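Local coordinates for protein endoglucanase (Bacillus akibai, PDB 1UWW) that hydrolyses internal beta-1,4-glucosidic bonds of cellulose and related glucans, this chain being its family 28 carbohydrate-binding module, specific for non-crystalline cellulose, at residues L53-G58 with T70-D75; F57-V62 with F170-S175; V98-G103 with S175-R180; M105-V110 with Y126-D131. One frame throughout, in Å; residues are numbered along the deposited sequence.

From the N terminus, interaction 1 comes first: the chain leaves strand 50-58, makes an 11-residue excursion and packs strand 73-77 against it from the opposing sheet of the sandwich. Interaction 2 starts at the end of the same strand, sharing F57 and G58, and closes a far longer loop by reaching the end of strand 165-173. Interaction 3 opens inside that loop and finishes beyond it; the two therefore cross, with S175 in common, and both lie where the chain passes between the sheets. Interaction 4, the hairpin of 104-111 and 120-129, is nested within both. It abuts interaction 2 through neighbouring strands of one sheet, and interaction 3 through the G103 to F130 backbone bond.

Interaction 1 (L53-G58 with T70-D75); sequences LSWEFG and TAPRLD
P72 and L74 pack against F57, W55 and L53 across the interior of the module, and no hydrogen bond links the two segments. The first kind of contact is CH-pi. P72 CG sits almost over the middle of the F57 ring, 3.9 Å from its centroid and 13° off the normal, so the proline is held against the face of the phenyl group. That same corner of P72 also serves the indole: CG lies 3.7 Å from W55 NE1, and the two side chains cross at about a right angle.

The second kind is purely aliphatic or aliphatic-on-aromatic. L74 CD1 meets the six-membered part of the indole, 3.9 Å from W55 CH2, and L53 and L74 reach toward each other tip to tip, with CD2 of L53 4.0 Å from CD1 of L74. Both rings leave strand 50-58 on the side facing 70-75; in each, CG lies between the backbone N and the carbonyl carbon (chi1 66° in W55). W32 and F170 give W55 edge-to-face partners. Strands 50-58 and 73-77 belong to opposing sheets of a beta-sandwich, and the chemistry implies that between these two segments the sheets are held by apolar burial, with van der Waals and CH-pi contacts.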
loop_
_atom_site.group_PDB
_atom_site.type_symbol
_atom_site.label_atom_id
_atom_site.label_comp_id
_atom_site.label_asym_id
_atom_site.label_seq_id
_atom_site.Cartn_x
_atom_site.Cartn_y
_atom_site.Cartn_z
ATOM N N LEU A 53 -14.618 -2.738 18.455
ATOM C CA LEU A 53 -13.941 -4.029 18.322
ATOM C C LEU A 53 -12.462 -3.811 18.693
ATOM O O LEU A 53 -11.831 -2.899 18.181
ATOM C CB LEU A 53 -14.043 -4.501 16.885
ATOM C CG LEU A 53 -13.454 -5.876 16.566
ATOM C CD1 LEU A 53 -14.233 -6.979 17.246
ATOM C CD2 LEU A 53 -13.396 -6.090 15.064
ATOM N N SER A 54 -11.888 -4.665 19.538
ATOM C CA SER A 54 -10.556 -4.429 20.107
ATOM C C SER A 54 -9.727 -5.689 20.272
ATOM O O SER A 54 -10.263 -6.768 20.504
ATOM C CB SER A 54 -10.731 -3.681 21.441
ATOM O OG SER A 54 -9.521 -3.232 21.993
ATOM N N TRP A 55 -8.421 -5.532 20.104
ATOM C CA TRP A 55 -7.463 -6.594 20.433
ATOM C C TRP A 55 -6.167 -5.914 20.842
ATOM O O TRP A 55 -5.956 -4.745 20.581
ATOM C CB TRP A 55 -7.293 -7.575 19.260
ATOM C CG TRP A 55 -6.658 -6.996 18.035
ATOM C CD1 TRP A 55 -5.350 -7.120 17.672
ATOM C CD2 TRP A 55 -7.296 -6.231 16.984
ATOM N NE1 TRP A 55 -5.131 -6.461 16.484
ATOM C CE2 TRP A 55 -6.307 -5.923 16.034
ATOM C CE3 TRP A 55 -8.595 -5.765 16.765
ATOM C CZ2 TRP A 55 -6.580 -5.193 14.868
ATOM C CZ3 TRP A 55 -8.857 -5.023 15.606
ATOM C CH2 TRP A 55 -7.855 -4.752 14.688
ATOM N N GLU A 56 -5.263 -6.670 21.447
ATOM C CA GLU A 56 -3.934 -6.179 21.755
ATOM C C GLU A 56 -2.876 -7.142 21.248
ATOM O O GLU A 56 -3.095 -8.342 21.146
ATOM C CB GLU A 56 -3.756 -5.804 23.221
ATOM C CG GLU A 56 -3.988 -6.826 24.267
ATOM C CD GLU A 56 -3.653 -6.254 25.667
ATOM O OE1 GLU A 56 -3.673 -5.001 25.889
ATOM O OE2 GLU A 56 -3.364 -7.054 26.544
ATOM N N PHE A 57 -1.748 -6.582 20.882
ATOM C CA PHE A 57 -0.664 -7.351 20.285
ATOM C C PHE A 57 0.556 -6.458 20.177
ATOM O O PHE A 57 0.488 -5.262 20.358
ATOM C CB PHE A 57 -1.047 -7.871 18.883
ATOM C CG PHE A 57 -1.002 -6.803 17.814
ATOM C CD1 PHE A 57 -1.975 -5.799 17.739
ATOM C CD2 PHE A 57 0.066 -6.732 16.928
ATOM C CE1 PHE A 57 -1.884 -4.812 16.777
ATOM C CE2 PHE A 57 0.140 -5.718 16.014
ATOM C CZ PHE A 57 -0.830 -4.779 15.945
ATOM N N GLY A 58 1.695 -7.071 19.866
ATOM C CA GLY A 58 2.854 -6.335 19.421
ATOM C C GLY A 58 3.537 -7.066 18.298
ATOM O O GLY A 58 3.612 -8.285 18.337
ATOM N N THR A 70 3.035 -11.241 9.901
ATOM C CA THR A 70 2.754 -10.837 11.278
ATOM C C THR A 70 1.529 -9.926 11.421
ATOM O O THR A 70 1.236 -9.467 12.524
ATOM C CB THR A 70 3.937 -10.076 11.859
ATOM O OG1 THR A 70 4.149 -8.888 11.112
ATOM C CG2 THR A 70 5.252 -10.877 11.747
ATOM N N ALA A 71 0.831 -9.654 10.314
ATOM C CA ALA A 71 -0.247 -8.658 10.312
ATOM C C ALA A 71 -1.520 -9.219 10.871
ATOM O O ALA A 71 -2.000 -10.239 10.366
ATOM C CB ALA A 71 -0.506 -8.201 8.907
ATOM N N PRO A 72 -2.141 -8.540 11.841
ATOM C CA PRO A 72 -3.558 -8.812 12.105
ATOM C C PRO A 72 -4.380 -8.694 10.816
ATOM O O PRO A 72 -4.186 -7.737 10.048
ATOM C CB PRO A 72 -3.963 -7.714 13.090
ATOM C CG PRO A 72 -2.666 -7.316 13.791
ATOM C CD PRO A 72 -1.596 -7.498 12.718
ATOM N N ARG A 73 -5.306 -9.606 10.614
ATOM C CA ARG A 73 -6.158 -9.632 9.442
ATOM C C ARG A 73 -7.568 -9.913 9.908
ATOM O O ARG A 73 -7.925 -11.031 10.235
ATOM C CB ARG A 73 -5.720 -10.707 8.464
ATOM C CG ARG A 73 -4.424 -10.560 7.757
ATOM C CD ARG A 73 -4.401 -11.399 6.487
ATOM N NE ARG A 73 -3.083 -11.790 6.026
ATOM C CZ ARG A 73 -2.859 -12.239 4.785
ATOM N NH1 ARG A 73 -3.872 -12.363 3.928
ATOM N NH2 ARG A 73 -1.636 -12.566 4.409
ATOM N N LEU A 74 -8.377 -8.871 9.926
ATOM C CA LEU A 74 -9.804 -9.007 10.226
ATOM C C LEU A 74 -10.543 -9.479 8.991
ATOM O O LEU A 74 -10.122 -9.215 7.874
ATOM C CB LEU A 74 -10.407 -7.679 10.646
ATOM C CG LEU A 74 -9.941 -7.088 11.954
ATOM C CD1 LEU A 74 -10.604 -5.733 12.164
ATOM C CD2 LEU A 74 -10.335 -7.984 13.105
ATOM N N ASP A 75 -11.655 -10.155 9.186
ATOM C CA ASP A 75 -12.453 -10.728 8.114
ATOM C C ASP A 75 -13.926 -10.553 8.458
ATOM O O ASP A 75 -14.341 -10.751 9.595
ATOM C CB ASP A 75 -12.047 -12.204 7.963
ATOM C CG ASP A 75 -12.419 -12.832 6.663
ATOM O OD1 ASP A 75 -12.895 -12.149 5.733
ATOM O OD2 ASP A 75 -12.259 -14.082 6.529
#

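Interaction 2 (F57-V62 with F170-S175); sequences FGYPEV and FADVES. With CA (calcium ion), chain F.
The meeting of Y59 with F170, D172 and S175 is a buried contact of one tyrosine, combining ring stacking and a hydrogen bond: just past the end of strand 50-58, the ring is pressed onto the end of strand 165-173, at one end of the sandwich, where both strands run out. Its ring lies between two partners. Over one face, D172 CB stands 3.5 Å from the ring centroid, and the carboxylate continues the stack with its plane only 4° from that of the ring. Over the opposite face comes F57 CE2, in a T-shaped arrangement. At the far edge, Y59 OH donates to F170 O at 2.8 Å, approaching from well above the carbonyl plane.

D172 is itself held firmly. With CG anti to the backbone N (chi1 -171°), its OD1 accepts from S175 N at 2.8 Å and from S175 OG at 2.7 Å, the donors arriving from opposite faces of the carboxylate. The backbone bond makes an Asx motif; OD2 forms a salt bridge with K63. S175 OG also lies 3.3 Å from Y59 CD2. Farther along, the exposed E61 binds a calcium ion with both carboxylate oxygens, OE2 at 2.3 Å and OE1 at 2.8 Å.

The implication is that a carboxylate laid flat on an aromatic face, normally a poor match for its pi cloud, is probably made acceptable by the hydrogen bonds from S175 and the positive charge of K63.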
loop_
_atom_site.group_PDB
_atom_site.type_symbol
_atom_site.label_atom_id
_atom_site.label_comp_id
_atom_site.label_asym_id
_atom_site.label_seq_id
_atom_site.Cartn_x
_atom_site.Cartn_y
_atom_site.Cartn_z
ATOM N N PHE A 57 -1.748 -6.582 20.882
ATOM C CA PHE A 57 -0.664 -7.351 20.285
ATOM C C PHE A 57 0.556 -6.458 20.177
ATOM O O PHE A 57 0.488 -5.262 20.358
ATOM C CB PHE A 57 -1.047 -7.871 18.883
ATOM C CG PHE A 57 -1.002 -6.803 17.814
ATOM C CD1 PHE A 57 -1.975 -5.799 17.739
ATOM C CD2 PHE A 57 0.066 -6.732 16.928
ATOM C CE1 PHE A 57 -1.884 -4.812 16.777
ATOM C CE2 PHE A 57 0.140 -5.718 16.014
ATOM C CZ PHE A 57 -0.830 -4.779 15.945
ATOM N N GLY A 58 1.695 -7.071 19.866
ATOM C CA GLY A 58 2.854 -6.335 19.421
ATOM C C GLY A 58 3.537 -7.066 18.298
ATOM O O GLY A 58 3.612 -8.285 18.337
ATOM N N TYR A 59 4.083 -6.326 17.351
ATOM C CA TYR A 59 4.881 -6.930 16.300
ATOM C C TYR A 59 6.221 -7.455 16.829
ATOM O O TYR A 59 6.781 -6.884 17.759
ATOM C CB TYR A 59 5.154 -5.923 15.188
ATOM C CG TYR A 59 3.924 -5.423 14.417
ATOM C CD1 TYR A 59 3.155 -6.283 13.635
ATOM C CD2 TYR A 59 3.558 -4.104 14.451
ATOM C CE1 TYR A 59 2.054 -5.795 12.904
ATOM C CE2 TYR A 59 2.477 -3.628 13.724
ATOM C CZ TYR A 59 1.745 -4.473 12.960
ATOM O OH TYR A 59 0.659 -3.977 12.260
ATOM N N PRO A 60 6.753 -8.502 16.195
ATOM C CA PRO A 60 8.064 -9.035 16.587
ATOM C C PRO A 60 9.176 -8.135 16.114
ATOM O O PRO A 60 9.017 -7.379 15.155
ATOM C CB PRO A 60 8.096 -10.393 15.882
ATOM C CG PRO A 60 7.314 -10.151 14.650
ATOM C CD PRO A 60 6.144 -9.316 15.118
ATOM N N GLU A 61 10.322 -8.190 16.800
ATOM C CA GLU A 61 11.508 -7.463 16.366
ATOM C C GLU A 61 12.142 -8.084 15.132
ATOM O O GLU A 61 12.622 -7.365 14.250
ATOM C CB GLU A 61 12.526 -7.404 17.499
ATOM C CG GLU A 61 12.040 -6.480 18.589
ATOM C CD GLU A 61 13.089 -6.151 19.619
ATOM O OE1 GLU A 61 14.301 -6.156 19.293
ATOM O OE2 GLU A 61 12.680 -5.883 20.768
ATOM N N VAL A 62 12.122 -9.405 15.060
ATOM C CA VAL A 62 12.586 -10.102 13.856
ATOM C C VAL A 62 11.455 -10.057 12.827
ATOM O O VAL A 62 10.383 -10.585 13.064
ATOM C CB VAL A 62 13.022 -11.548 14.157
ATOM C CG1 VAL A 62 13.357 -12.292 12.864
ATOM C CG2 VAL A 62 14.239 -11.561 15.107
ATOM N N PHE A 170 -3.520 -5.227 8.723
ATOM C CA PHE A 170 -2.804 -4.209 9.498
ATOM C C PHE A 170 -1.330 -4.585 9.512
ATOM O O PHE A 170 -0.870 -5.319 10.409
ATOM C CB PHE A 170 -3.355 -4.119 10.915
ATOM C CG PHE A 170 -4.794 -3.704 10.984
ATOM C CD1 PHE A 170 -5.798 -4.629 10.851
ATOM C CD2 PHE A 170 -5.153 -2.377 11.191
ATOM C CE1 PHE A 170 -7.134 -4.281 10.957
ATOM C CE2 PHE A 170 -6.492 -2.012 11.281
ATOM C CZ PHE A 170 -7.474 -2.965 11.162
ATOM N N ALA A 171 -0.565 -4.134 8.533
ATOM C CA ALA A 171 0.802 -4.630 8.322
ATOM C C ALA A 171 1.872 -3.741 8.943
ATOM O O ALA A 171 1.801 -2.524 8.913
ATOM C CB ALA A 171 1.062 -4.771 6.845
ATOM N N ASP A 172 2.892 -4.385 9.490
ATOM C CA ASP A 172 4.058 -3.743 10.075
ATOM C C ASP A 172 4.948 -3.143 9.001
ATOM O O ASP A 172 5.258 -3.801 8.005
ATOM C CB ASP A 172 4.829 -4.826 10.832
ATOM C CG ASP A 172 5.951 -4.300 11.691
ATOM O OD1 ASP A 172 6.051 -3.104 11.978
ATOM O OD2 ASP A 172 6.790 -5.141 12.112
ATOM N N VAL A 173 5.409 -1.921 9.228
ATOM C CA VAL A 173 6.444 -1.296 8.419
ATOM C C VAL A 173 7.571 -0.867 9.360
ATOM O O VAL A 173 7.664 0.275 9.779
ATOM C CB VAL A 173 5.917 -0.048 7.672
ATOM C CG1 VAL A 173 6.963 0.457 6.699
ATOM C CG2 VAL A 173 4.592 -0.334 6.945
ATOM N N GLU A 174 8.429 -1.831 9.690
ATOM C CA GLU A 174 9.609 -1.584 10.520
ATOM C C GLU A 174 9.286 -0.918 11.883
ATOM O O GLU A 174 10.029 -0.060 12.367
ATOM C CB GLU A 174 10.653 -0.746 9.747
ATOM C CG GLU A 174 11.266 -1.452 8.539
ATOM C CD GLU A 174 12.231 -0.572 7.719
ATOM O OE1 GLU A 174 12.520 0.599 8.098
ATOM O OE2 GLU A 174 12.704 -1.050 6.668
ATOM N N SER A 175 8.158 -1.287 12.483
ATOM C CA SER A 175 7.702 -0.607 13.707
ATOM C C SER A 175 7.998 -1.448 14.935
ATOM O O SER A 175 8.328 -2.620 14.832
ATOM C CB SER A 175 6.203 -0.333 13.681
ATOM O OG SER A 175 5.477 -1.471 14.090
HETATM CA CA CA F . 14.614 -5.276 21.916
HETATM O O HOH W 1 12.412 -3.880 22.022
#

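Interaction 3 (V98-G103 with S175-R180); sequences VRATEG and SDFAGR
In D176 a chi1 of 63° places CG between the backbone N and the carbonyl carbon, turning the carboxylate toward T101, while R99 runs extended as far as CD and then bends (chi3 56°), bringing NE back to the carbonyl of D176. The backbone beneath them forms a classic beta bulge. V98 and R99 both face A178, whose O accepts from V98 N at 2.8 Å and from R99 N at 3.1 Å; A178 N returns a bond to R99 O at 2.9 Å. This short antiparallel pairing joins two loops at the corners where the chain passes between the sheets, one of them directly after D96 and P97, which bind a calcium ion.

R99 NE meets D176 O at 2.9 Å, in the guanidinium plane and on a carbonyl lone pair, so it is the backbone oxygen that is bonded and the opposite charges remain merely near each other. On the aspartate, OD1 uses its syn lone pair for T101 N at 2.8 Å, with a weak bond from E102 N besides, and T101 OG1 donates to OD2 across a short 2.5 Å. The carboxylate is thereby fixed in rotation, tying down the loop at T101 and E102. The F177 ring, although its CB points away from 98-103, still reaches A100 CB with CD1, and it also meets the F57 ring. G103 N bonds to E132 of the second subunit. The nearby carboxylates of E102 and D176 are bridged by a water that donates to E102 OE2 at 2.8 Å and to D176 OD2 at 2.6 Å.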
loop_
_atom_site.group_PDB
_atom_site.type_symbol
_atom_site.label_atom_id
_atom_site.label_comp_id
_atom_site.label_asym_id
_atom_site.label_seq_id
_atom_site.Cartn_x
_atom_site.Cartn_y
_atom_site.Cartn_z
ATOM N N VAL A 98 1.447 0.861 24.241
ATOM C CA VAL A 98 2.412 0.822 25.325
ATOM C C VAL A 98 3.809 1.113 24.802
ATOM O O VAL A 98 4.634 1.651 25.553
ATOM C CB VAL A 98 2.364 -0.515 26.118
ATOM C CG1 VAL A 98 3.507 -0.652 27.095
ATOM C CG2 VAL A 98 0.976 -0.696 26.693
ATOM N N ARG A 99 4.132 0.694 23.572
ATOM C CA ARG A 99 5.368 1.073 22.878
ATOM C C ARG A 99 4.978 1.500 21.455
ATOM O O ARG A 99 4.244 0.783 20.753
ATOM C CB ARG A 99 6.352 -0.108 22.796
ATOM C CG ARG A 99 7.608 0.194 21.999
ATOM C CD ARG A 99 8.663 -0.874 22.111
ATOM N NE ARG A 99 8.122 -2.172 21.701
ATOM C CZ ARG A 99 8.246 -3.300 22.382
ATOM N NH1 ARG A 99 8.973 -3.334 23.483
ATOM N NH2 ARG A 99 7.670 -4.399 21.986
ATOM N N ALA A 100 5.483 2.649 21.026
ATOM C CA ALA A 100 5.403 3.050 19.622
ATOM C C ALA A 100 6.376 4.186 19.415
ATOM O O ALA A 100 6.065 5.333 19.751
ATOM C CB ALA A 100 3.970 3.458 19.233
ATOM N N THR A 101 7.578 3.854 18.978
ATOM C CA THR A 101 8.653 4.852 18.853
ATOM C C THR A 101 9.184 4.985 17.450
ATOM O O THR A 101 9.927 5.934 17.179
ATOM C CB THR A 101 9.867 4.543 19.786
ATOM O OG1 THR A 101 10.580 3.398 19.335
ATOM C CG2 THR A 101 9.425 4.204 21.215
ATOM N N GLU A 102 8.815 4.083 16.544
ATOM C CA GLU A 102 9.397 4.098 15.192
ATOM C C GLU A 102 8.557 3.290 14.211
ATOM O O GLU A 102 7.699 2.508 14.609
ATOM C CB GLU A 102 10.822 3.565 15.220
ATOM C CG GLU A 102 10.956 2.130 15.636
ATOM C CD GLU A 102 12.418 1.765 15.869
ATOM O OE1 GLU A 102 13.284 2.666 15.729
ATOM O OE2 GLU A 102 12.702 0.597 16.172
ATOM N N GLY A 103 8.834 3.467 12.931
ATOM C CA GLY A 103 8.142 2.787 11.876
ATOM C C GLY A 103 6.728 3.285 11.631
ATOM O O GLY A 103 6.350 4.406 11.949
ATOM N N SER A 175 8.158 -1.287 12.483
ATOM C CA SER A 175 7.702 -0.607 13.707
ATOM C C SER A 175 7.998 -1.448 14.935
ATOM O O SER A 175 8.328 -2.620 14.832
ATOM C CB SER A 175 6.203 -0.333 13.681
ATOM O OG SER A 175 5.477 -1.471 14.090
ATOM N N ASP A 176 7.862 -0.815 16.100
ATOM C CA ASP A 176 7.949 -1.514 17.376
ATOM C C ASP A 176 6.631 -1.444 18.125
ATOM O O ASP A 176 6.582 -1.584 19.360
ATOM C CB ASP A 176 9.125 -0.979 18.192
ATOM C CG ASP A 176 8.993 0.460 18.568
ATOM O OD1 ASP A 176 8.058 1.187 18.139
ATOM O OD2 ASP A 176 9.846 0.990 19.351
ATOM N N PHE A 177 5.538 -1.255 17.395
ATOM C CA PHE A 177 4.253 -1.111 18.037
ATOM C C PHE A 177 3.895 -2.298 18.936
ATOM O O PHE A 177 3.984 -3.463 18.543
ATOM C CB PHE A 177 3.113 -0.943 16.995
ATOM C CG PHE A 177 1.768 -0.834 17.659
ATOM C CD1 PHE A 177 1.334 0.360 18.191
ATOM C CD2 PHE A 177 0.982 -1.941 17.838
ATOM C CE1 PHE A 177 0.123 0.453 18.864
ATOM C CE2 PHE A 177 -0.229 -1.855 18.521
ATOM C CZ PHE A 177 -0.655 -0.673 19.017
ATOM N N ALA A 178 3.432 -1.977 20.157
ATOM C CA ALA A 178 2.757 -2.928 21.018
ATOM C C ALA A 178 1.696 -2.167 21.809
ATOM O O ALA A 178 1.970 -1.074 22.281
ATOM C CB ALA A 178 3.754 -3.579 21.988
ATOM N N GLY A 179 0.512 -2.734 21.921
ATOM C CA GLY A 179 -0.577 -2.084 22.636
ATOM C C GLY A 179 -1.913 -2.563 22.173
ATOM O O GLY A 179 -2.028 -3.617 21.576
ATOM N N ARG A 180 -2.945 -1.797 22.528
ATOM C CA ARG A 180 -4.326 -2.149 22.212
ATOM C C ARG A 180 -4.813 -1.258 21.079
ATOM O O ARG A 180 -4.444 -0.089 21.020
ATOM C CB ARG A 180 -5.199 -2.017 23.460
ATOM C CG ARG A 180 -6.639 -2.397 23.214
ATOM C CD ARG A 180 -7.451 -2.575 24.474
ATOM N NE ARG A 180 -7.139 -3.819 25.164
ATOM C CZ ARG A 180 -7.545 -5.019 24.787
ATOM N NH1 ARG A 180 -8.346 -5.195 23.748
ATOM N NH2 ARG A 180 -7.182 -6.100 25.474
HETATM O O HOH W 2 6.132 -4.969 19.659
HETATM O O HOH W 3 12.334 0.198 18.927
#

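Interaction 4 (M105-V110 with Y126-D131); sequences MNINLV and YTINFD
M105 with I128 and I107 with Y126 are the hydrogen-bonded pairs of an antiparallel ladder, and N106 with T127 is the non-hydrogen-bonded pair between them. Four backbone bonds close it, among them M105 N to I128 O at 2.9 Å and I107 N to Y126 O at 2.8 Å.

The tightly packed, apolar part lies on the face that carries M105, I107, Y126 and I128. Selenomethionine M105 puts CB 3.9 Å from F130 CZ, and the CD1 atoms of I107 and I128 lie 4.2 Å apart as the two isoleucines cross obliquely. F93, Y145 and V147 of the opposing sheet cover this face, so it belongs to the core of the sandwich.

The other face is polar and turns to the second subunit; there T127 is only partly exposed. With N106 CG anti to the carbonyl carbon (chi1 -79°), its amide lies alongside T127, the two side chains pointing the same way. Although N106 ND2 comes within 2.7 Å of T127 OG1, the angle is too poor for a hydrogen bond; each side chain instead bonds to its counterpart across the interface, N106 to T127 of the second subunit and T127 to N106 of that subunit. N129 OD1 accepts from D131 N at 3.0 Å, an Asx turn. Together these features describe a beta hairpin at the margin of a sandwich sheet, one face in the core and the other at a subunit interface.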
loop_
_atom_site.group_PDB
_atom_site.type_symbol
_atom_site.label_atom_id
_atom_site.label_comp_id
_atom_site.label_asym_id
_atom_site.label_seq_id
_atom_site.Cartn_x
_atom_site.Cartn_y
_atom_site.Cartn_z
HETATM N N MSE A 105 2.541 1.620 10.144
HETATM C CA MSE A 105 1.592 0.529 9.952
HETATM C C MSE A 105 0.836 0.823 8.653
HETATM O O MSE A 105 0.339 1.943 8.511
HETATM C CB MSE A 105 0.608 0.504 11.106
HETATM C CG MSE A 105 -0.491 -0.551 10.999
HETATM SE SE MSE A 105 -1.799 -0.460 12.440
HETATM C CE MSE A 105 -0.856 -1.299 13.457
ATOM N N ASN A 106 0.732 -0.161 7.758
ATOM C CA ASN A 106 0.015 -0.059 6.495
ATOM C C ASN A 106 -1.280 -0.828 6.603
ATOM O O ASN A 106 -1.253 -2.057 6.823
ATOM C CB ASN A 106 0.835 -0.634 5.336
ATOM C CG ASN A 106 1.922 0.304 4.824
ATOM O OD1 ASN A 106 2.823 -0.136 4.062
ATOM N ND2 ASN A 106 1.846 1.551 5.182
ATOM N N ILE A 107 -2.398 -0.145 6.392
ATOM C CA ILE A 107 -3.721 -0.760 6.411
ATOM C C ILE A 107 -4.190 -0.976 4.967
ATOM O O ILE A 107 -4.235 -0.015 4.172
ATOM C CB ILE A 107 -4.719 0.126 7.193
ATOM C CG1 ILE A 107 -4.213 0.303 8.629
ATOM C CG2 ILE A 107 -6.091 -0.503 7.161
ATOM C CD1 ILE A 107 -5.084 1.185 9.459
ATOM N N ASN A 108 -4.518 -2.218 4.609
ATOM C CA ASN A 108 -5.038 -2.558 3.298
ATOM C C ASN A 108 -6.384 -3.214 3.388
ATOM O O ASN A 108 -6.758 -3.809 4.384
ATOM C CB ASN A 108 -4.064 -3.488 2.562
ATOM C CG ASN A 108 -2.818 -2.755 2.044
ATOM O OD1 ASN A 108 -1.753 -2.918 2.599
ATOM N ND2 ASN A 108 -3.002 -1.864 1.041
ATOM N N LEU A 109 -7.157 -3.045 2.329
ATOM C CA LEU A 109 -8.525 -3.528 2.258
ATOM C C LEU A 109 -8.655 -4.438 1.044
ATOM O O LEU A 109 -8.317 -4.046 -0.075
ATOM C CB LEU A 109 -9.449 -2.330 2.119
ATOM C CG LEU A 109 -10.935 -2.583 1.924
ATOM C CD1 LEU A 109 -11.558 -3.216 3.134
ATOM C CD2 LEU A 109 -11.678 -1.256 1.609
ATOM N N VAL A 110 -9.177 -5.631 1.268
ATOM C CA VAL A 110 -9.301 -6.681 0.266
ATOM C C VAL A 110 -10.719 -7.215 0.293
ATOM O O VAL A 110 -11.345 -7.311 1.353
ATOM C CB VAL A 110 -8.305 -7.836 0.529
ATOM C CG1 VAL A 110 -8.503 -9.006 -0.445
ATOM C CG2 VAL A 110 -6.891 -7.309 0.473
ATOM N N TYR A 126 -3.559 2.866 3.319
ATOM C CA TYR A 126 -3.688 3.873 4.369
ATOM C C TYR A 126 -2.566 3.642 5.375
ATOM O O TYR A 126 -2.499 2.599 6.012
ATOM C CB TYR A 126 -5.056 3.794 5.080
ATOM C CG TYR A 126 -5.275 4.919 6.059
ATOM C CD1 TYR A 126 -4.751 4.859 7.338
ATOM C CD2 TYR A 126 -5.930 6.088 5.665
ATOM C CE1 TYR A 126 -4.907 5.889 8.229
ATOM C CE2 TYR A 126 -6.089 7.150 6.549
ATOM C CZ TYR A 126 -5.570 7.027 7.853
ATOM O OH TYR A 126 -5.690 8.039 8.782
ATOM N N THR A 127 -1.718 4.625 5.581
ATOM C CA THR A 127 -0.504 4.456 6.358
ATOM C C THR A 127 -0.541 5.346 7.603
ATOM O O THR A 127 -0.843 6.554 7.508
ATOM C CB THR A 127 0.719 4.764 5.474
ATOM O OG1 THR A 127 0.757 3.856 4.375
ATOM C CG2 THR A 127 2.035 4.591 6.248
ATOM N N ILE A 128 -0.238 4.751 8.751
ATOM C CA ILE A 128 -0.073 5.456 10.009
ATOM C C ILE A 128 1.401 5.477 10.353
ATOM O O ILE A 128 2.035 4.429 10.426
ATOM C CB ILE A 128 -0.838 4.712 11.112
ATOM C CG1 ILE A 128 -2.336 4.826 10.821
ATOM C CG2 ILE A 128 -0.508 5.290 12.484
ATOM C CD1 ILE A 128 -3.195 4.102 11.739
ATOM N N ASN A 129 1.940 6.659 10.574
ATOM C CA ASN A 129 3.368 6.848 10.812
ATOM C C ASN A 129 3.599 7.056 12.311
ATOM O O ASN A 129 3.179 8.067 12.886
ATOM C CB ASN A 129 3.852 8.045 9.993
ATOM C CG ASN A 129 5.345 8.152 9.945
ATOM O OD1 ASN A 129 6.037 7.743 10.883
ATOM N ND2 ASN A 129 5.862 8.693 8.853
ATOM N N PHE A 130 4.258 6.099 12.963
ATOM C CA PHE A 130 4.461 6.189 14.427
ATOM C C PHE A 130 5.421 7.296 14.815
ATOM O O PHE A 130 5.463 7.711 15.983
ATOM C CB PHE A 130 4.885 4.846 15.009
ATOM C CG PHE A 130 3.833 3.761 14.849
ATOM C CD1 PHE A 130 2.568 3.929 15.409
ATOM C CD2 PHE A 130 4.074 2.626 14.146
ATOM C CE1 PHE A 130 1.589 2.950 15.262
ATOM C CE2 PHE A 130 3.101 1.643 14.014
ATOM C CZ PHE A 130 1.854 1.823 14.581
ATOM N N ASP A 131 6.164 7.825 13.853
ATOM C CA ASP A 131 7.028 8.955 14.149
ATOM C C ASP A 131 6.266 10.252 14.190
ATOM O O ASP A 131 6.827 11.291 14.570
ATOM C CB ASP A 131 8.139 9.068 13.110
ATOM C CG ASP A 131 9.054 7.891 13.135
ATOM O OD1 ASP A 131 9.426 7.435 14.254
ATOM O OD2 ASP A 131 9.414 7.317 12.092
#